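Local coordinates for protein putative N-acetylmuramoyl-L-alanine amidase,autolysin cwp6 (Peptoclostridium difficile, PDB 5J72) that probably cleaves the amide bond between N-acetylmuramoyl and L-alanine in peptidoglycan, using a zinc-containing amidase region joined to a CWB2 cell wall-anchoring module, at residues T174-T179 and K250-Y255; D207-G212 and N232-G237; N259-A264 and Q284-L289. All blocks are in the same frame, centred on the assembly; numbering follows the deposited sequence. Where two conformers were deposited one is given.

Interaction 1: residues T174-T179 and K250-Y255; sequences TPLAST and KEIDKY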
ATOM      1  N   THR A 174       7.737   7.033 -11.024  1.00 21.12           N
ATOM      2  CA  THR A 174       6.414   6.514 -11.412  1.00 18.93           C
ATOM      3  C   THR A 174       5.505   7.502 -12.029  1.00 18.66           C
ATOM      4  O   THR A 174       4.877   7.165 -13.022  1.00 17.55           O
ATOM      5  CB  THR A 174       5.717   5.756 -10.203  1.00 20.47           C
ATOM      6  OG1 THR A 174       6.476   4.567 -10.015  1.00 23.11           O
ATOM      7  CG2 THR A 174       4.297   5.411 -10.485  1.00 20.68           C
ATOM      8  N   PRO A 175       5.357   8.751 -11.516  1.00 20.17           N
ATOM      9  CA  PRO A 175       4.437   9.694 -12.167  1.00 18.14           C
ATOM     10  C   PRO A 175       4.836  10.046 -13.626  1.00 16.72           C
ATOM     11  O   PRO A 175       3.991  10.352 -14.456  1.00 20.45           O
ATOM     12  CB  PRO A 175       4.464  10.922 -11.219  1.00 19.55           C
ATOM     13  CG  PRO A 175       4.801  10.327  -9.895  1.00 20.82           C
ATOM     14  CD  PRO A 175       5.841   9.270 -10.219  1.00 22.67           C
ATOM     15  N   LEU A 176       6.148  10.027 -13.895  1.00 18.49           N
ATOM     16  CA  LEU A 176       6.587  10.307 -15.279  1.00 18.37           C
ATOM     17  C   LEU A 176       6.329   9.072 -16.156  1.00 16.93           C
ATOM     18  O   LEU A 176       5.853   9.210 -17.275  1.00 19.42           O
ATOM     19  CB  LEU A 176       8.076  10.600 -15.262  1.00 16.39           C
ATOM     20  CG  LEU A 176       8.651  10.914 -16.703  1.00 17.67           C
ATOM     21  CD1 LEU A 176       7.877  12.114 -17.322  1.00 23.12           C
ATOM     22  CD2 LEU A 176      10.129  11.322 -16.552  1.00 25.42           C
ATOM     23  N   ALA A 177       6.707   7.852 -15.672  1.00 17.42           N
ATOM     24  CA  ALA A 177       6.382   6.656 -16.448  1.00 16.86           C
ATOM     25  C   ALA A 177       4.887   6.597 -16.725  1.00 17.33           C
ATOM     26  O   ALA A 177       4.499   6.202 -17.833  1.00 17.69           O
ATOM     27  CB  ALA A 177       6.810   5.386 -15.689  1.00 16.59           C
ATOM     28  N   SER A 178       4.053   7.016 -15.764  1.00 19.70           N
ATOM     29  CA  SER A 178       2.608   6.996 -15.961  1.00 18.38           C
ATOM     30  C   SER A 178       2.189   8.045 -16.975  1.00 22.50           C
ATOM     31  O   SER A 178       1.262   7.811 -17.767  1.00 22.43           O
ATOM     32  CB  SER A 178       1.861   7.267 -14.649  1.00 23.19           C
ATOM     33  OG  SER A 178       2.401   6.442 -13.613  0.79 27.28           O
ATOM     34  N   THR A 179       2.857   9.215 -16.970  1.00 18.99           N
ATOM     35  CA  THR A 179       2.522  10.230 -17.954  1.00 17.95           C
ATOM     36  C   THR A 179       2.859   9.719 -19.376  1.00 20.32           C
ATOM     37  O   THR A 179       2.113  10.006 -20.322  1.00 23.90           O
ATOM     38  CB  THR A 179       3.360  11.512 -17.658  1.00 21.53           C
ATOM     39  OG1 THR A 179       2.885  12.023 -16.387  1.00 21.58           O
ATOM     40  CG2 THR A 179       3.169  12.574 -18.730  1.00 23.76           C
ATOM     41  N   LYS A 250       9.361  19.023 -14.224  1.00 22.26           N
ATOM     42  CA  LYS A 250       9.333  19.887 -15.423  1.00 21.11           C
ATOM     43  C   LYS A 250       9.037  19.065 -16.680  1.00 20.89           C
ATOM     44  O   LYS A 250       8.399  19.555 -17.629  1.00 24.04           O
ATOM     45  CB  LYS A 250      10.721  20.571 -15.599  1.00 23.78           C
ATOM     46  CG  LYS A 250      10.968  21.611 -14.479  1.00 26.31           C
ATOM     47  CD  LYS A 250      12.445  22.164 -14.615  1.00 28.80           C
ATOM     48  CE  LYS A 250      12.748  23.198 -13.556  1.00 37.19           C
ATOM     49  NZ  LYS A 250      14.009  23.931 -13.864  1.00 46.88           N
ATOM     50  N   GLU A 251       9.505  17.804 -16.685  1.00 21.60           N
ATOM     51  CA  GLU A 251       9.219  16.956 -17.850  1.00 22.45           C
ATOM     52  C   GLU A 251       7.704  16.660 -17.910  1.00 22.55           C
ATOM     53  O   GLU A 251       7.085  16.751 -18.966  1.00 21.71           O
ATOM     54  CB  GLU A 251      10.054  15.679 -17.773  1.00 23.55           C
ATOM     55  CG  GLU A 251       9.659  14.699 -18.893  1.00 32.47           C
ATOM     56  CD  GLU A 251      10.307  14.990 -20.286  1.00 44.39           C
ATOM     57  OE1 GLU A 251      11.089  15.961 -20.407  1.00 35.24           O
ATOM     58  OE2 GLU A 251      10.023  14.204 -21.249  1.00 45.65           O
ATOM     59  N   ILE A 252       7.078  16.341 -16.736  1.00 21.19           N
ATOM     60  CA  ILE A 252       5.643  16.096 -16.770  1.00 18.91           C
ATOM     61  C   ILE A 252       4.903  17.360 -17.279  1.00 19.45           C
ATOM     62  O   ILE A 252       3.942  17.263 -18.048  1.00 20.71           O
ATOM     63  CB  ILE A 252       5.157  15.699 -15.319  1.00 17.66           C
ATOM     64  CG1 ILE A 252       5.747  14.308 -14.931  1.00 20.02           C
ATOM     65  CG2 ILE A 252       3.607  15.667 -15.276  1.00 19.86           C
ATOM     66  CD1 ILE A 252       5.633  13.962 -13.384  1.00 21.03           C
ATOM     67  N   ASP A 253       5.366  18.533 -16.848  1.00 20.71           N
ATOM     68  CA  ASP A 253       4.723  19.794 -17.240  1.00 24.40           C
ATOM     69  C   ASP A 253       4.757  20.041 -18.791  1.00 26.51           C
ATOM     70  O   ASP A 253       3.978  20.856 -19.292  1.00 28.46           O
ATOM     71  CB  ASP A 253       5.424  20.948 -16.509  1.00 24.05           C
ATOM     72  CG  ASP A 253       4.709  22.235 -16.669  1.00 33.29           C
ATOM     73  OD1 ASP A 253       3.546  22.320 -16.239  1.00 32.66           O
ATOM     74  OD2 ASP A 253       5.286  23.141 -17.242  1.00 36.36           O
ATOM     75  N   LYS A 254       5.622  19.335 -19.520  1.00 26.00           N
ATOM     76  CA  LYS A 254       5.634  19.456 -20.995  1.00 22.57           C
ATOM     77  C   LYS A 254       4.460  18.711 -21.571  1.00 27.83           C
ATOM     78  O   LYS A 254       4.079  18.966 -22.725  1.00 30.31           O
ATOM     79  CB  LYS A 254       6.894  18.819 -21.566  1.00 24.86           C
ATOM     80  CG  LYS A 254       8.185  19.593 -21.322  1.00 25.33           C
ATOM     81  CD  LYS A 254       9.295  18.654 -21.761  1.00 32.62           C
ATOM     82  CE  LYS A 254      10.625  19.323 -22.101  1.00 50.47           C
ATOM     83  NZ  LYS A 254      11.398  18.496 -23.148  1.00 53.33           N
ATOM     84  N   TYR A 255       3.859  17.762 -20.799  1.00 23.53           N
ATOM     85  CA  TYR A 255       2.692  16.989 -21.286  1.00 23.82           C
ATOM     86  C   TYR A 255       1.372  17.567 -20.843  1.00 25.85           C
ATOM     87  O   TYR A 255       0.420  17.597 -21.622  1.00 25.79           O
ATOM     88  CB  TYR A 255       2.771  15.550 -20.743  1.00 27.68           C
ATOM     89  CG  TYR A 255       3.816  14.757 -21.482  1.00 34.75           C
ATOM     90  CD1 TYR A 255       5.180  14.990 -21.277  1.00 31.30           C
ATOM     91  CD2 TYR A 255       3.448  13.824 -22.448  1.00 39.97           C
ATOM     92  CE1 TYR A 255       6.151  14.330 -22.049  1.00 31.94           C
ATOM     93  CE2 TYR A 255       4.406  13.156 -23.208  1.00 42.25           C
ATOM     94  CZ  TYR A 255       5.749  13.418 -23.018  1.00 37.89           C
ATOM     95  OH  TYR A 255       6.623  12.728 -23.824  1.00 47.69           O
TER
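Leu176 and Ile252 mark the closest backbone approach of segments 174-179 and 250-255, with 6.1 Å between their CA atoms and no hydrogen bond crossing the contact. The touching is done by side chains. Leu176 swings its branch end toward the other helix, CG lying opposite the backbone N (chi1 180°). Its CD1 comes 3.5 Å from Glu251 CG and also rests against Ile252 CG1. The aliphatic part of Glu251 is therefore what Leu176 meets. Its chain bends at chi2 (82°), and the carboxylate is held elsewhere: OE2 is hydrogen-bonded to Tyr180 OH, and OE1 makes a long salt bridge of 3.7 Å to Lys254 NZ.

Ile252 reaches two residues one helical turn apart. Its CD1 lies 3.9 Å from Pro175 CB, while CG1 and CG2 lie beside Thr179 OG1. That hydroxyl turns back to its own helix and donates to Pro175 O at 2.8 Å. Thr179 N reaches the same oxygen from the opposite face of the carbonyl plane. The OG1 bond holds the side chain at chi1 -67°, and the methyl CG2 then faces the other segment, where it meets Tyr255 CG at 3.6 Å. Tyr255 lies at the exposed end of the contact. Leu176 and Glu251 also touch Ile236 of strand 232-236, and Ile252 touches Pro286, just before strand 287-290.

Mostly apolar side chains pack helix 174-180 against helix 241-253 and the residues that follow it. The helices fall in the sequence of two successive CWB2 repeats of the cell wall-anchoring module.

Interaction 2: residues D207-G212 and N232-G237; sequences DVIIIG and NVTRIG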
ATOM      1  N   ASP A 207      12.029   5.091 -27.792  1.00 19.87           N
ATOM      2  CA  ASP A 207      12.780   5.966 -26.868  1.00 21.64           C
ATOM      3  C   ASP A 207      12.958   5.341 -25.512  1.00 21.66           C
ATOM      4  O   ASP A 207      12.010   4.724 -24.990  1.00 21.08           O
ATOM      5  CB  ASP A 207      11.956   7.282 -26.670  1.00 23.25           C
ATOM      6  CG  ASP A 207      11.864   8.171 -27.893  1.00 33.55           C
ATOM      7  OD1 ASP A 207      10.942   7.976 -28.699  1.00 37.00           O
ATOM      8  OD2 ASP A 207      12.734   9.063 -28.048  1.00 37.18           O
ATOM      9  N   VAL A 208      14.133   5.451 -24.928  1.00 19.19           N
ATOM     10  CA  VAL A 208      14.382   5.013 -23.555  1.00 17.92           C
ATOM     11  C   VAL A 208      14.714   6.301 -22.746  1.00 23.33           C
ATOM     12  O   VAL A 208      15.492   7.176 -23.209  1.00 23.15           O
ATOM     13  CB  VAL A 208      15.522   3.952 -23.468  1.00 18.89           C
ATOM     14  CG1 VAL A 208      16.044   3.822 -22.060  1.00 21.36           C
ATOM     15  CG2 VAL A 208      15.014   2.595 -23.944  1.00 20.70           C
ATOM     16  N   ILE A 209      14.114   6.428 -21.546  1.00 18.73           N
ATOM     17  CA  ILE A 209      14.317   7.612 -20.714  1.00 19.35           C
ATOM     18  C   ILE A 209      15.002   7.062 -19.471  1.00 22.60           C
ATOM     19  O   ILE A 209      14.484   6.230 -18.693  1.00 20.88           O
ATOM     20  CB  ILE A 209      12.986   8.366 -20.395  1.00 18.56           C
ATOM     21  CG1 ILE A 209      12.324   8.865 -21.658  1.00 23.46           C
ATOM     22  CG2 ILE A 209      13.242   9.550 -19.416  1.00 22.85           C
ATOM     23  CD1 ILE A 209      11.315   7.808 -22.297  1.00 24.14           C
ATOM     24  N   ILE A 210      16.250   7.494 -19.288  1.00 20.26           N
ATOM     25  CA  ILE A 210      17.020   7.082 -18.139  1.00 23.19           C
ATOM     26  C   ILE A 210      16.839   8.117 -17.006  1.00 24.30           C
ATOM     27  O   ILE A 210      16.897   9.319 -17.254  1.00 25.22           O
ATOM     28  CB  ILE A 210      18.522   6.995 -18.477  1.00 29.80           C
ATOM     29  CG1 ILE A 210      18.771   5.794 -19.431  1.00 34.38           C
ATOM     30  CG2 ILE A 210      19.280   6.850 -17.184  1.00 28.90           C
ATOM     31  CD1 ILE A 210      20.109   5.902 -20.106  1.00 43.05           C
ATOM     32  N   ILE A 211      16.582   7.633 -15.802  1.00 26.10           N
ATOM     33  CA  ILE A 211      16.422   8.510 -14.632  1.00 29.81           C
ATOM     34  C   ILE A 211      17.713   8.340 -13.846  1.00 32.01           C
ATOM     35  O   ILE A 211      18.040   7.222 -13.447  1.00 32.92           O
ATOM     36  CB  ILE A 211      15.199   8.112 -13.791  1.00 28.26           C
ATOM     37  CG1 ILE A 211      13.909   8.229 -14.634  1.00 24.82           C
ATOM     38  CG2 ILE A 211      15.127   9.013 -12.466  1.00 23.52           C
ATOM     39  CD1 ILE A 211      13.717   9.574 -15.292  1.00 20.93           C
ATOM     40  N   GLY A 212      18.431   9.429 -13.618  1.00 32.23           N
ATOM     41  CA  GLY A 212      19.701   9.322 -12.903  1.00 36.71           C
ATOM     42  C   GLY A 212      20.815   9.907 -13.772  1.00 42.34           C
ATOM     43  O   GLY A 212      20.748   9.897 -15.016  1.00 39.17           O
ATOM     44  N   ASN A 232      16.368   6.293 -29.272  1.00 20.63           N
ATOM     45  CA  ASN A 232      16.834   7.591 -28.831  1.00 23.77           C
ATOM     46  C   ASN A 232      16.889   7.506 -27.331  1.00 26.32           C
ATOM     47  O   ASN A 232      15.891   7.059 -26.712  1.00 24.64           O
ATOM     48  CB  ASN A 232      15.844   8.632 -29.171  1.00 25.44           C
ATOM     49  CG  ASN A 232      15.764   8.810 -30.653  1.00 39.56           C
ATOM     50  OD1 ASN A 232      14.658   9.040 -31.152  1.00 47.38           O
ATOM     51  ND2 ASN A 232      16.852   8.637 -31.402  1.00 38.68           N
ATOM     52  N   VAL A 233      18.006   7.904 -26.709  1.00 24.52           N
ATOM     53  CA  VAL A 233      18.065   7.838 -25.267  1.00 25.87           C
ATOM     54  C   VAL A 233      17.972   9.237 -24.624  1.00 30.19           C
ATOM     55  O   VAL A 233      18.843  10.091 -24.877  1.00 27.61           O
ATOM     56  CB  VAL A 233      19.338   7.139 -24.806  1.00 26.01           C
ATOM     57  CG1 VAL A 233      19.440   7.238 -23.293  1.00 26.36           C
ATOM     58  CG2 VAL A 233      19.340   5.673 -25.232  1.00 25.80           C
ATOM     59  N   THR A 234      16.930   9.499 -23.817  1.00 26.86           N
ATOM     60  CA  THR A 234      16.784  10.780 -23.120  1.00 23.31           C
ATOM     61  C   THR A 234      17.297  10.575 -21.742  1.00 25.14           C
ATOM     62  O   THR A 234      17.224   9.454 -21.188  1.00 26.51           O
ATOM     63  CB  THR A 234      15.300  11.185 -23.077  1.00 26.65           C
ATOM     64  OG1 THR A 234      14.932  11.642 -24.387  1.00 28.17           O
ATOM     65  CG2 THR A 234      15.000  12.311 -22.062  1.00 30.95           C
ATOM     66  N   ARG A 235      17.833  11.621 -21.095  1.00 25.50           N
ATOM     67  CA  ARG A 235      18.316  11.409 -19.726  1.00 28.20           C
ATOM     68  C   ARG A 235      17.802  12.563 -18.881  1.00 27.65           C
ATOM     69  O   ARG A 235      17.845  13.723 -19.316  1.00 25.64           O
ATOM     70  CB  ARG A 235      19.861  11.406 -19.619  1.00 33.99           C
ATOM     71  CG  ARG A 235      20.313  10.993 -18.189  1.00 35.56           C
ATOM     72  CD  ARG A 235      21.831  11.115 -17.992  1.00 41.73           C
ATOM     73  NE  ARG A 235      22.558  10.100 -18.749  1.00 37.23           N
ATOM     74  CZ  ARG A 235      22.967   8.956 -18.223  1.00 33.18           C
ATOM     75  NH1 ARG A 235      22.722   8.680 -16.948  1.00 31.87           N
ATOM     76  NH2 ARG A 235      23.622   8.074 -18.966  1.00 33.50           N
ATOM     77  N   ILE A 236      17.288  12.238 -17.712  1.00 27.47           N
ATOM     78  CA  ILE A 236      16.735  13.222 -16.769  1.00 29.99           C
ATOM     79  C   ILE A 236      17.439  12.871 -15.488  1.00 30.10           C
ATOM     80  O   ILE A 236      17.217  11.808 -14.927  1.00 29.71           O
ATOM     81  CB  ILE A 236      15.231  13.119 -16.584  1.00 33.86           C
ATOM     82  CG1 ILE A 236      14.489  13.388 -17.922  1.00 32.93           C
ATOM     83  CG2 ILE A 236      14.807  14.156 -15.513  1.00 37.03           C
ATOM     84  CD1 ILE A 236      13.080  12.873 -17.901  1.00 34.16           C
ATOM     85  N   GLY A 237      18.316  13.754 -15.005  1.00 32.30           N
ATOM     86  CA  GLY A 237      19.064  13.444 -13.785  1.00 38.11           C
ATOM     87  C   GLY A 237      19.759  14.714 -13.327  1.00 43.22           C
ATOM     88  O   GLY A 237      20.415  15.372 -14.130  1.00 43.23           O
TER
HETATM   89  O   HOH W   1      14.466   9.325 -25.673  1.00 40.49           O
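Ile209, Ile211 and Ile236 form the apolar centre on one face of the strand pair. Ile236 CD1 lies 3.7 Å from Ile209 CG2, and Ile211 CD1 reaches Ile236 CB. Ile209 and Ile236 run side by side, pointing the same way. Helices 174-180 and 241-253 cover this face. On the other face Ile210 CD1 meets Val233 CG1 at 3.5 Å, against helix 219-228.

The backbones pair in parallel, Asp207 with Asn232 through Ile211 with Ile236. Five main-chain hydrogen bonds run from Val208 N to Asn232 O at one end to Gly212 N to Ile236 O at the other. The strands and helix 219-228 make a beta-alpha-beta unit, and 232-236 is an outermost strand of a four-stranded parallel sheet.

Arg235 curls along this border. Its chain bends at chi3 (-70°), which lays one face of the guanidinium over Ile210 CG2. NH1 donates to Gly212 O at 3.0 Å. That oxygen lies near the guanidinium plane, but NH1 sits above the carbonyl plane. NH1 also bonds Val217 O. At the far end a water hydrogen-bonds Asp207 OD2, Asn232 O and Thr234 OG1, the last at 2.7 Å.

Interaction 3: residues N259-A264 and Q284-L289; sequences NKIYIA and QQPIIL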
ATOM      1  N   ASN A 259      -0.221  20.919 -11.369  1.00 29.06           N
ATOM      2  CA  ASN A 259      -0.913  21.810 -10.436  1.00 30.85           C
ATOM      3  C   ASN A 259      -1.117  21.184  -9.059  1.00 28.43           C
ATOM      4  O   ASN A 259      -1.790  21.750  -8.222  1.00 27.38           O
ATOM      5  CB  ASN A 259      -2.234  22.244 -11.013  1.00 33.41           C
ATOM      6  CG  ASN A 259      -3.117  21.113 -11.361  1.00 44.54           C
ATOM      7  OD1 ASN A 259      -2.927  19.967 -10.908  1.00 47.61           O
ATOM      8  ND2 ASN A 259      -4.072  21.339 -12.244  1.00 54.09           N
ATOM      9  N   LYS A 260      -0.524  20.024  -8.826  1.00 24.36           N
ATOM     10  CA  LYS A 260      -0.626  19.353  -7.539  1.00 24.08           C
ATOM     11  C   LYS A 260       0.725  18.689  -7.255  1.00 23.34           C
ATOM     12  O   LYS A 260       1.358  18.180  -8.196  1.00 24.17           O
ATOM     13  CB  LYS A 260      -1.743  18.282  -7.606  1.00 24.80           C
ATOM     14  CG  LYS A 260      -1.554  17.171  -6.579  1.00 32.86           C
ATOM     15  CD  LYS A 260      -2.927  16.439  -6.261  1.00 39.18           C
ATOM     16  CE  LYS A 260      -3.838  16.268  -7.429  1.00 40.98           C
ATOM     17  NZ  LYS A 260      -4.967  15.290  -7.110  1.00 38.35           N
ATOM     18  N   ILE A 261       1.197  18.707  -6.005  1.00 19.96           N
ATOM     19  CA  ILE A 261       2.435  18.015  -5.704  1.00 17.89           C
ATOM     20  C   ILE A 261       2.261  17.181  -4.434  1.00 23.06           C
ATOM     21  O   ILE A 261       1.456  17.489  -3.564  1.00 21.66           O
ATOM     22  CB  ILE A 261       3.652  18.967  -5.533  1.00 22.59           C
ATOM     23  CG1 ILE A 261       3.404  19.986  -4.396  1.00 22.45           C
ATOM     24  CG2 ILE A 261       3.934  19.674  -6.882  1.00 21.52           C
ATOM     25  CD1 ILE A 261       4.676  20.835  -4.139  1.00 21.60           C
ATOM     26  N   TYR A 262       3.003  16.082  -4.374  1.00 18.91           N
ATOM     27  CA  TYR A 262       3.035  15.218  -3.229  1.00 19.01           C
ATOM     28  C   TYR A 262       4.454  15.348  -2.760  1.00 18.84           C
ATOM     29  O   TYR A 262       5.361  14.945  -3.458  1.00 20.60           O
ATOM     30  CB  TYR A 262       2.744  13.747  -3.637  1.00 17.33           C
ATOM     31  CG  TYR A 262       1.302  13.575  -4.094  1.00 18.09           C
ATOM     32  CD1 TYR A 262       0.280  13.369  -3.175  1.00 17.28           C
ATOM     33  CD2 TYR A 262       0.967  13.621  -5.436  1.00 17.99           C
ATOM     34  CE1 TYR A 262      -1.032  13.190  -3.576  1.00 18.13           C
ATOM     35  CE2 TYR A 262      -0.363  13.473  -5.858  1.00 18.20           C
ATOM     36  CZ  TYR A 262      -1.355  13.252  -4.914  1.00 18.38           C
ATOM     37  OH  TYR A 262      -2.668  13.130  -5.264  1.00 22.88           O
ATOM     38  N   ILE A 263       4.667  15.894  -1.532  1.00 19.18           N
ATOM     39  CA  ILE A 263       6.035  16.109  -1.042  1.00 20.02           C
ATOM     40  C   ILE A 263       6.486  15.004  -0.097  1.00 21.24           C
ATOM     41  O   ILE A 263       5.702  14.541   0.770  1.00 20.52           O
ATOM     42  CB  ILE A 263       6.030  17.467  -0.289  1.00 24.40           C
ATOM     43  CG1 ILE A 263       5.744  18.603  -1.285  1.00 26.46           C
ATOM     44  CG2 ILE A 263       7.368  17.673   0.393  1.00 22.79           C
ATOM     45  CD1 ILE A 263       5.376  19.938  -0.568  1.00 25.77           C
ATOM     46  N   ALA A 264       7.716  14.576  -0.228  1.00 17.07           N
ATOM     47  CA  ALA A 264       8.305  13.612   0.715  1.00 20.46           C
ATOM     48  C   ALA A 264       9.742  14.105   1.002  1.00 22.98           C
ATOM     49  O   ALA A 264      10.319  14.868   0.194  1.00 21.11           O
ATOM     50  CB  ALA A 264       8.378  12.189   0.122  1.00 22.26           C
ATOM     51  N   GLN A 284      -0.819  11.481 -12.331  1.00 17.24           N
ATOM     52  CA  GLN A 284       0.223  12.031 -13.236  1.00 21.56           C
ATOM     53  C   GLN A 284       0.643  13.387 -12.734  1.00 22.21           C
ATOM     54  O   GLN A 284       0.761  14.352 -13.523  1.00 20.74           O
ATOM     55  CB  GLN A 284      -0.283  12.129 -14.710  1.00 18.41           C
ATOM     56  CG  GLN A 284      -0.701  10.736 -15.163  1.00 20.01           C
ATOM     57  CD  GLN A 284      -1.143  10.699 -16.627  1.00 26.83           C
ATOM     58  OE1 GLN A 284      -0.801  11.560 -17.418  1.00 27.56           O
ATOM     59  NE2 GLN A 284      -1.892   9.665 -16.997  1.00 27.58           N
ATOM     60  N   GLN A 285       0.855  13.487 -11.421  1.00 18.46           N
ATOM     61  CA  GLN A 285       1.319  14.769 -10.833  1.00 19.24           C
ATOM     62  C   GLN A 285       2.562  14.361 -10.083  1.00 19.75           C
ATOM     63  O   GLN A 285       2.697  13.247  -9.530  1.00 20.77           O
ATOM     64  CB  GLN A 285       0.227  15.452  -9.993  1.00 18.83           C
ATOM     65  CG  GLN A 285      -0.944  15.882 -10.876  1.00 24.54           C
ATOM     66  CD  GLN A 285      -0.637  17.140 -11.685  1.00 23.87           C
ATOM     67  OE1 GLN A 285       0.015  18.084 -11.221  1.00 24.28           O
ATOM     68  NE2 GLN A 285      -1.071  17.149 -12.930  1.00 24.71           N
ATOM     69  N   PRO A 286       3.559  15.246 -10.033  1.00 19.73           N
ATOM     70  CA  PRO A 286       4.803  14.847  -9.377  1.00 17.79           C
ATOM     71  C   PRO A 286       4.958  14.692  -7.874  1.00 20.73           C
ATOM     72  O   PRO A 286       4.262  15.294  -7.070  1.00 18.72           O
ATOM     73  CB  PRO A 286       5.794  15.910  -9.859  1.00 22.25           C
ATOM     74  CG  PRO A 286       4.948  17.133 -10.129  1.00 22.62           C
ATOM     75  CD  PRO A 286       3.511  16.690 -10.350  1.00 20.41           C
ATOM     76  N   ILE A 287       5.943  13.865  -7.553  1.00 16.86           N
ATOM     77  CA  ILE A 287       6.420  13.712  -6.173  1.00 19.16           C
ATOM     78  C   ILE A 287       7.627  14.675  -6.103  1.00 22.23           C
ATOM     79  O   ILE A 287       8.563  14.583  -6.913  1.00 20.38           O
ATOM     80  CB  ILE A 287       6.899  12.276  -5.871  1.00 19.01           C
ATOM     81  CG1 ILE A 287       5.689  11.282  -5.913  1.00 18.17           C
ATOM     82  CG2 ILE A 287       7.586  12.255  -4.469  1.00 20.39           C
ATOM     83  CD1 ILE A 287       6.239   9.792  -5.948  1.00 19.56           C
ATOM     84  N   ILE A 288       7.563  15.630  -5.169  1.00 20.82           N
ATOM     85  CA  ILE A 288       8.616  16.628  -5.042  1.00 22.20           C
ATOM     86  C   ILE A 288       9.375  16.254  -3.812  1.00 23.74           C
ATOM     87  O   ILE A 288       8.794  16.111  -2.728  1.00 22.89           O
ATOM     88  CB  ILE A 288       7.969  18.018  -4.914  1.00 22.02           C
ATOM     89  CG1 ILE A 288       7.303  18.459  -6.261  1.00 23.48           C
ATOM     90  CG2 ILE A 288       9.059  19.042  -4.455  1.00 23.29           C
ATOM     91  CD1 ILE A 288       8.319  18.741  -7.423  1.00 20.87           C
ATOM     92  N   LEU A 289      10.672  16.049  -3.950  1.00 24.98           N
ATOM     93  CA  LEU A 289      11.458  15.695  -2.795  1.00 22.05           C
ATOM     94  C   LEU A 289      12.032  16.966  -2.086  1.00 24.71           C
ATOM     95  O   LEU A 289      12.545  17.875  -2.733  1.00 27.60           O
ATOM     96  CB  LEU A 289      12.583  14.738  -3.199  1.00 22.02           C
ATOM     97  CG  LEU A 289      12.051  13.426  -3.787  1.00 24.10           C
ATOM     98  CD1 LEU A 289      13.275  12.485  -4.114  1.00 26.68           C
ATOM     99  CD2 LEU A 289      11.115  12.718  -2.733  1.00 24.52           C
TER
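Tyr262 and Ile287 pair in parallel within a beta-alpha-beta unit made of strand 260-265, helix 270-283 and strand 287-290. The helix ends in a Schellman motif, with Gln284 as its C-prime residue, and the chain then turns into the second strand.

Gln285 closes the start of the contact. Its chain bends at chi2 (-76°), which carries the amide to the backbone of the first strand. OE1 accepts from Asn259 N at 2.8 Å and from Lys260 N at 3.1 Å. Both donors come from the same face of the amide plane, and Lys260 N stands well above it. NE2 is hydrogen-bonded to Asp257 O, so the amide is held at both ends.

Next along the chain, Pro286 sets its CD 3.4 Å from Lys260 O. Its own carbonyl O takes Tyr262 N at 3.1 Å, in the carbonyl plane. Regular strand pairing follows, with Ile288 N bonded to Tyr262 O and Ala264 N to Ile288 O.

The side chains divide between two faces. Ile261 crosses Ile288 and places CG2 3.6 Å from its CG1. On the other face Ala264 CB meets Leu289 CD2 at 4.0 Å. The Tyr262 ring turns its edge to the carbonyl oxygens of Gln285 and Pro286. Its OH is hydrogen-bonded to Asp283, which also forms a salt bridge with Lys260. Helix 241-253 packs on Pro286 and Ile288.

Strand 260-265 lies between 287-290 and 308-314 in a four-stranded parallel sheet. A parallel strand pair joined through a helix is consistent with the alpha/beta architecture of a CWB2 repeat.

In the fold
Interaction 1 is the bridge between the other two. Toward interaction 2, Leu176 CD2 packs on Ile236 CD1 at 3.6 Å. Toward interaction 3, Pro175 CB meets Gln285 O at 3.4 Å. Interactions 2 and 3 do not touch; their nearest atoms are about 9 Å apart and their centres 20 Å. They belong to separate four-stranded parallel sheets. The helix pair of interaction 1 touches both: Ile236 of one sheet, and Gln284 to Pro286 leading into a strand of the other. Helix 241-253 follows strand 232-236 and precedes strand 260-265 in the chain. All three contacts lie away from the zinc site of His460, Glu477 and His530. The Thr179 side chain is about 13 Å from a bound calcium ion.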